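Local coordinates for protein Bse634I restriction endonuclease (Geobacillus stearothermophilus, PDB 1KNV) that is a type II restriction endonuclease of the PDDEXK clan that probably uses metal ions to cut double-stranded DNA at a specific sequence, at residues M82-L96 / L277-I291. Residues are numbered along the deposited sequence; the frame is centred on the assembly and turned at random.
Sequences MIAIQSWNYRVKREL and LTSFEDIDKMLDQII
The Tyr-90 ring is held between Leu-287 CB on one face, 3.7 Å from the ring centroid (a CH-pi contact), and Arg-94 CG, four residues on in the same segment, on the opposite face; the Asp-288 carboxylate lies at the ring edge. With Asp-284 and Ile-291, Leu-287 and Asp-288 complete the hole for this knob, a knobs-into-holes contact between helices 82-93 and 281-291, whose axes cross at -58°. Both helices pack against strand 99-103 of the mixed sheet of this PDDEXK nuclease: Tyr-90 and Leu-287 both touch Ile-101. Tyr-90 OH donates to Asp-288 OD1 at 2.6 Å, on the anti side. The same carboxylate is gripped side-on by Arg-94 through both syn lone pairs: NE reaches OD1 tilted from the guanidinium plane, while NH2 meets OD2 nearly in that plane, with an N-H...O angle of 166°. An alanine in place of Tyr-90 would probably open a gap over Leu-287 and leave Asp-288 OD1 with one fewer donor. At the other end, Met-82 SD meets the edge of the Phe-280 ring, 3.8 Å from CZ, a Met-aromatic contact, and Ile-83 CD1 packs on Ile-283 CD1; the Ile-83 side chain comes within about 4 Å of that of Leu-197, part of a calcium site unoccupied in this chain. Lys-93 CG sits between backbone N and carbonyl carbon (chi1 69°), and the extended chain beyond carries NZ to Asp-284 OD2 from above the carboxylate plane, a 2.7 Å salt bridge. Water 2 links the two ion pairs, accepting from Arg-94 NH2 and donating to Asp-284 OD2 at 3.0 Å.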
loop_
_atom_site.group_PDB
_atom_site.type_symbol
_atom_site.label_atom_id
_atom_site.label_comp_id
_atom_site.label_asym_id
_atom_site.label_seq_id
_atom_site.Cartn_x
_atom_site.Cartn_y
_atom_site.Cartn_z
ATOM N N MET B 82 2.896 -40.266 -12.674
ATOM C CA MET B 82 2.111 -40.771 -11.546
ATOM C C MET B 82 1.254 -39.681 -10.911
ATOM O O MET B 82 0.064 -39.884 -10.642
ATOM C CB MET B 82 3.039 -41.387 -10.501
ATOM C CG MET B 82 3.633 -42.701 -10.964
ATOM S SD MET B 82 4.827 -43.399 -9.833
ATOM C CE MET B 82 5.304 -44.874 -10.770
ATOM N N ILE B 83 1.874 -38.532 -10.663
ATOM C CA ILE B 83 1.181 -37.387 -10.094
ATOM C C ILE B 83 0.027 -36.991 -11.027
ATOM O O ILE B 83 -1.121 -36.872 -10.597
ATOM C CB ILE B 83 2.156 -36.193 -9.930
ATOM C CG1 ILE B 83 3.091 -36.460 -8.759
ATOM C CG2 ILE B 83 1.394 -34.904 -9.681
ATOM C CD1 ILE B 83 2.365 -36.655 -7.442
ATOM N N ALA B 84 0.344 -36.798 -12.306
ATOM C CA ALA B 84 -0.650 -36.409 -13.294
ATOM C C ALA B 84 -1.834 -37.369 -13.369
ATOM O O ALA B 84 -2.983 -36.935 -13.386
ATOM C CB ALA B 84 0.003 -36.282 -14.664
ATOM N N ILE B 85 -1.563 -38.670 -13.424
ATOM C CA ILE B 85 -2.629 -39.671 -13.514
ATOM C C ILE B 85 -3.499 -39.680 -12.259
ATOM O O ILE B 85 -4.730 -39.700 -12.337
ATOM C CB ILE B 85 -2.039 -41.094 -13.721
ATOM C CG1 ILE B 85 -1.307 -41.160 -15.060
ATOM C CG2 ILE B 85 -3.148 -42.150 -13.662
ATOM C CD1 ILE B 85 -2.180 -40.862 -16.241
ATOM N N GLN B 86 -2.854 -39.670 -11.100
ATOM C CA GLN B 86 -3.588 -39.691 -9.853
ATOM C C GLN B 86 -4.498 -38.473 -9.807
ATOM O O GLN B 86 -5.687 -38.594 -9.522
ATOM C CB GLN B 86 -2.618 -39.698 -8.663
ATOM C CG GLN B 86 -3.277 -40.001 -7.313
ATOM C CD GLN B 86 -3.825 -41.431 -7.187
ATOM O OE1 GLN B 86 -4.555 -41.734 -6.247
ATOM N NE2 GLN B 86 -3.471 -42.303 -8.128
ATOM N N SER B 87 -3.948 -37.300 -10.108
ATOM C CA SER B 87 -4.732 -36.059 -10.094
ATOM C C SER B 87 -5.921 -36.126 -11.031
ATOM O O SER B 87 -7.011 -35.656 -10.696
ATOM C CB SER B 87 -3.862 -34.863 -10.482
ATOM O OG SER B 87 -2.837 -34.671 -9.530
ATOM N N TRP B 88 -5.707 -36.700 -12.211
ATOM C CA TRP B 88 -6.770 -36.827 -13.201
ATOM C C TRP B 88 -7.899 -37.697 -12.645
ATOM O O TRP B 88 -9.070 -37.347 -12.780
ATOM C CB TRP B 88 -6.216 -37.416 -14.507
ATOM C CG TRP B 88 -7.259 -37.752 -15.538
ATOM C CD1 TRP B 88 -8.235 -38.709 -15.444
ATOM C CD2 TRP B 88 -7.414 -37.153 -16.825
ATOM N NE1 TRP B 88 -8.986 -38.741 -16.592
ATOM C CE2 TRP B 88 -8.506 -37.798 -17.455
ATOM C CE3 TRP B 88 -6.740 -36.134 -17.506
ATOM C CZ2 TRP B 88 -8.933 -37.455 -18.741
ATOM C CZ3 TRP B 88 -7.167 -35.796 -18.785
ATOM C CH2 TRP B 88 -8.254 -36.454 -19.388
ATOM N N ASN B 89 -7.555 -38.819 -12.011
ATOM C CA ASN B 89 -8.580 -39.695 -11.449
ATOM C C ASN B 89 -9.207 -39.112 -10.176
ATOM O O ASN B 89 -10.346 -39.435 -9.831
ATOM C CB ASN B 89 -8.003 -41.085 -11.155
ATOM C CG ASN B 89 -7.702 -41.879 -12.421
ATOM O OD1 ASN B 89 -8.374 -41.724 -13.440
ATOM N ND2 ASN B 89 -6.699 -42.750 -12.351
ATOM N N TYR B 90 -8.465 -38.250 -9.481
ATOM C CA TYR B 90 -8.955 -37.612 -8.261
ATOM C C TYR B 90 -10.162 -36.719 -8.519
ATOM O O TYR B 90 -11.166 -36.810 -7.812
ATOM C CB TYR B 90 -7.853 -36.771 -7.604
ATOM C CG TYR B 90 -8.334 -35.903 -6.448
ATOM C CD1 TYR B 90 -8.316 -36.365 -5.135
ATOM C CD2 TYR B 90 -8.819 -34.621 -6.678
ATOM C CE1 TYR B 90 -8.772 -35.565 -4.081
ATOM C CE2 TYR B 90 -9.278 -33.821 -5.636
ATOM C CZ TYR B 90 -9.251 -34.297 -4.344
ATOM O OH TYR B 90 -9.723 -33.491 -3.335
ATOM N N ARG B 91 -10.074 -35.842 -9.515
ATOM C CA ARG B 91 -11.202 -34.959 -9.769
ATOM C C ARG B 91 -12.387 -35.749 -10.285
ATOM O O ARG B 91 -13.538 -35.317 -10.156
ATOM C CB ARG B 91 -10.842 -33.838 -10.749
ATOM C CG ARG B 91 -10.481 -34.274 -12.139
ATOM C CD ARG B 91 -10.560 -33.089 -13.108
ATOM N NE ARG B 91 -11.934 -32.622 -13.335
ATOM C CZ ARG B 91 -12.845 -33.271 -14.059
ATOM N NH1 ARG B 91 -12.550 -34.427 -14.637
ATOM N NH2 ARG B 91 -14.056 -32.755 -14.221
ATOM N N VAL B 92 -12.113 -36.917 -10.859
ATOM C CA VAL B 92 -13.189 -37.749 -11.368
ATOM C C VAL B 92 -13.905 -38.439 -10.221
ATOM O O VAL B 92 -15.113 -38.298 -10.086
ATOM C CB VAL B 92 -12.686 -38.816 -12.351
ATOM C CG1 VAL B 92 -13.791 -39.820 -12.621
ATOM C CG2 VAL B 92 -12.270 -38.163 -13.653
ATOM N N LYS B 93 -13.174 -39.161 -9.378
ATOM C CA LYS B 93 -13.827 -39.860 -8.275
ATOM C C LYS B 93 -14.410 -38.937 -7.209
ATOM O O LYS B 93 -15.331 -39.327 -6.484
ATOM C CB LYS B 93 -12.877 -40.877 -7.638
ATOM C CG LYS B 93 -11.716 -40.308 -6.874
ATOM C CD LYS B 93 -10.828 -41.441 -6.436
ATOM C CE LYS B 93 -9.687 -40.948 -5.598
ATOM N NZ LYS B 93 -8.708 -42.041 -5.378
ATOM N N ARG B 94 -13.879 -37.720 -7.110
ATOM C CA ARG B 94 -14.379 -36.739 -6.145
ATOM C C ARG B 94 -15.499 -35.933 -6.792
ATOM O O ARG B 94 -16.159 -35.136 -6.130
ATOM C CB ARG B 94 -13.258 -35.792 -5.705
ATOM C CG ARG B 94 -12.266 -36.406 -4.731
ATOM C CD ARG B 94 -12.900 -36.685 -3.360
ATOM N NE ARG B 94 -11.891 -37.037 -2.357
ATOM C CZ ARG B 94 -11.222 -38.187 -2.325
ATOM N NH1 ARG B 94 -11.459 -39.120 -3.234
ATOM N NH2 ARG B 94 -10.289 -38.392 -1.400
ATOM N N GLU B 95 -15.699 -36.156 -8.090
ATOM C CA GLU B 95 -16.720 -35.467 -8.869
ATOM C C GLU B 95 -16.583 -33.948 -8.796
ATOM O O GLU B 95 -17.559 -33.240 -8.567
ATOM C CB GLU B 95 -18.114 -35.887 -8.402
ATOM C CG GLU B 95 -18.459 -37.347 -8.686
ATOM C CD GLU B 95 -19.735 -37.801 -7.979
ATOM O OE1 GLU B 95 -20.779 -37.143 -8.151
ATOM O OE2 GLU B 95 -19.691 -38.816 -7.254
ATOM N N LEU B 96 -15.368 -33.451 -8.998
ATOM C CA LEU B 96 -15.111 -32.017 -8.958
ATOM C C LEU B 96 -15.258 -31.496 -10.376
ATOM O O LEU B 96 -14.265 -31.213 -11.049
ATOM C CB LEU B 96 -13.696 -31.753 -8.445
ATOM C CG LEU B 96 -13.416 -32.212 -7.012
ATOM C CD1 LEU B 96 -11.947 -32.096 -6.709
ATOM C CD2 LEU B 96 -14.213 -31.370 -6.046
ATOM N N LEU B 277 4.446 -37.136 0.461
ATOM C CA LEU B 277 3.808 -38.112 -0.404
ATOM C C LEU B 277 4.542 -39.448 -0.385
ATOM O O LEU B 277 5.617 -39.584 -0.966
ATOM C CB LEU B 277 3.738 -37.569 -1.832
ATOM C CG LEU B 277 3.002 -36.238 -1.996
ATOM C CD1 LEU B 277 3.198 -35.723 -3.405
ATOM C CD2 LEU B 277 1.528 -36.419 -1.694
ATOM N N THR B 278 3.960 -40.436 0.289
ATOM C CA THR B 278 4.576 -41.756 0.367
ATOM C C THR B 278 3.779 -42.723 -0.480
ATOM O O THR B 278 4.330 -43.479 -1.275
ATOM C CB THR B 278 4.612 -42.285 1.818
ATOM O OG1 THR B 278 5.309 -41.354 2.656
ATOM C CG2 THR B 278 5.332 -43.624 1.873
ATOM N N SER B 279 2.465 -42.671 -0.313
ATOM C CA SER B 279 1.558 -43.539 -1.042
ATOM C C SER B 279 0.744 -42.697 -1.980
ATOM O O SER B 279 0.718 -41.478 -1.861
ATOM C CB SER B 279 0.605 -44.241 -0.074
ATOM O OG SER B 279 -0.247 -43.307 0.575
ATOM N N PHE B 280 0.068 -43.347 -2.912
ATOM C CA PHE B 280 -0.776 -42.623 -3.837
ATOM C C PHE B 280 -1.949 -42.018 -3.101
ATOM O O PHE B 280 -2.520 -41.022 -3.533
ATOM C CB PHE B 280 -1.255 -43.548 -4.939
ATOM C CG PHE B 280 -0.186 -43.884 -5.898
ATOM C CD1 PHE B 280 0.776 -44.826 -5.569
ATOM C CD2 PHE B 280 -0.065 -43.179 -7.087
ATOM C CE1 PHE B 280 1.855 -45.062 -6.406
ATOM C CE2 PHE B 280 1.001 -43.398 -7.933
ATOM C CZ PHE B 280 1.969 -44.345 -7.594
ATOM N N GLU B 281 -2.312 -42.612 -1.977
ATOM C CA GLU B 281 -3.414 -42.073 -1.212
ATOM C C GLU B 281 -3.002 -40.716 -0.646
ATOM O O GLU B 281 -3.849 -39.843 -0.445
ATOM C CB GLU B 281 -3.797 -43.022 -0.078
ATOM C CG GLU B 281 -4.870 -42.457 0.832
ATOM C CD GLU B 281 -5.330 -43.452 1.872
ATOM O OE1 GLU B 281 -4.467 -44.138 2.457
ATOM O OE2 GLU B 281 -6.552 -43.538 2.114
ATOM N N ASP B 282 -1.704 -40.544 -0.384
ATOM C CA ASP B 282 -1.203 -39.276 0.157
ATOM C C ASP B 282 -1.405 -38.128 -0.832
ATOM O O ASP B 282 -1.417 -36.960 -0.439
ATOM C CB ASP B 282 0.287 -39.361 0.504
ATOM C CG ASP B 282 0.561 -40.218 1.719
ATOM O OD1 ASP B 282 -0.346 -40.367 2.574
ATOM O OD2 ASP B 282 1.701 -40.722 1.824
ATOM N N ILE B 283 -1.540 -38.469 -2.111
ATOM C CA ILE B 283 -1.757 -37.485 -3.158
ATOM C C ILE B 283 -3.190 -36.985 -3.035
ATOM O O ILE B 283 -3.444 -35.783 -3.104
ATOM C CB ILE B 283 -1.558 -38.107 -4.561
ATOM C CG1 ILE B 283 -0.108 -38.568 -4.736
ATOM C CG2 ILE B 283 -1.935 -37.098 -5.633
ATOM C CD1 ILE B 283 0.159 -39.297 -6.054
ATOM N N ASP B 284 -4.124 -37.921 -2.860
ATOM C CA ASP B 284 -5.541 -37.590 -2.706
ATOM C C ASP B 284 -5.756 -36.749 -1.447
ATOM O O ASP B 284 -6.530 -35.795 -1.450
ATOM C CB ASP B 284 -6.398 -38.853 -2.569
ATOM C CG ASP B 284 -6.420 -39.698 -3.818
ATOM O OD1 ASP B 284 -5.983 -39.222 -4.886
ATOM O OD2 ASP B 284 -6.899 -40.850 -3.718
ATOM N N LYS B 285 -5.088 -37.132 -0.362
ATOM C CA LYS B 285 -5.206 -36.408 0.902
ATOM C C LYS B 285 -4.710 -34.969 0.746
ATOM O O LYS B 285 -5.324 -34.034 1.248
ATOM C CB LYS B 285 -4.422 -37.125 2.004
ATOM C CG LYS B 285 -4.983 -38.488 2.407
ATOM C CD LYS B 285 -4.161 -39.070 3.554
ATOM C CE LYS B 285 -4.694 -40.405 4.040
ATOM N NZ LYS B 285 -3.826 -40.947 5.127
ATOM N N MET B 286 -3.594 -34.800 0.048
ATOM C CA MET B 286 -3.043 -33.474 -0.185
ATOM C C MET B 286 -4.039 -32.622 -0.957
ATOM O O MET B 286 -4.313 -31.490 -0.587
ATOM C CB MET B 286 -1.755 -33.569 -0.997
ATOM C CG MET B 286 -1.327 -32.236 -1.574
ATOM S SD MET B 286 0.180 -32.363 -2.486
ATOM C CE MET B 286 -0.367 -33.149 -3.969
ATOM N N LEU B 287 -4.575 -33.176 -2.040
ATOM C CA LEU B 287 -5.527 -32.453 -2.862
ATOM C C LEU B 287 -6.783 -32.149 -2.088
ATOM O O LEU B 287 -7.410 -31.119 -2.304
ATOM C CB LEU B 287 -5.857 -33.257 -4.114
ATOM C CG LEU B 287 -4.668 -33.387 -5.064
ATOM C CD1 LEU B 287 -5.004 -34.324 -6.220
ATOM C CD2 LEU B 287 -4.287 -31.982 -5.563
ATOM N N ASP B 288 -7.165 -33.044 -1.188
ATOM C CA ASP B 288 -8.354 -32.798 -0.388
ATOM C C ASP B 288 -8.155 -31.556 0.452
ATOM O O ASP B 288 -9.050 -30.724 0.549
ATOM C CB ASP B 288 -8.660 -33.970 0.542
ATOM C CG ASP B 288 -9.388 -35.100 -0.163
ATOM O OD1 ASP B 288 -10.063 -34.831 -1.186
ATOM O OD2 ASP B 288 -9.300 -36.251 0.317
ATOM N N GLN B 289 -6.979 -31.425 1.059
ATOM C CA GLN B 289 -6.709 -30.269 1.901
ATOM C C GLN B 289 -6.593 -28.993 1.098
ATOM O O GLN B 289 -6.900 -27.909 1.587
ATOM C CB GLN B 289 -5.425 -30.449 2.707
ATOM C CG GLN B 289 -5.241 -29.301 3.691
ATOM C CD GLN B 289 -3.929 -29.346 4.449
ATOM O OE1 GLN B 289 -3.562 -30.381 5.019
ATOM N NE2 GLN B 289 -3.220 -28.214 4.477
ATOM N N ILE B 290 -6.141 -29.133 -0.140
ATOM C CA ILE B 290 -5.970 -27.991 -1.017
ATOM C C ILE B 290 -7.288 -27.484 -1.593
ATOM O O ILE B 290 -7.550 -26.293 -1.550
ATOM C CB ILE B 290 -5.007 -28.332 -2.165
ATOM C CG1 ILE B 290 -3.600 -28.521 -1.616
ATOM C CG2 ILE B 290 -5.018 -27.240 -3.198
ATOM C CD1 ILE B 290 -2.578 -28.814 -2.676
ATOM N N ILE B 291 -8.116 -28.378 -2.119
ATOM C CA ILE B 291 -9.384 -27.963 -2.712
ATOM C C ILE B 291 -10.390 -27.404 -1.703
ATOM O O ILE B 291 -11.098 -26.434 -1.989
ATOM C CB ILE B 291 -10.048 -29.122 -3.527
ATOM C CG1 ILE B 291 -9.420 -29.229 -4.924
ATOM C CG2 ILE B 291 -11.532 -28.863 -3.706
ATOM C CD1 ILE B 291 -8.045 -29.791 -4.955
HETATM O O HOH W 1 -6.935 -40.230 -7.398
HETATM O O HOH W 2 -8.902 -41.265 -1.488
#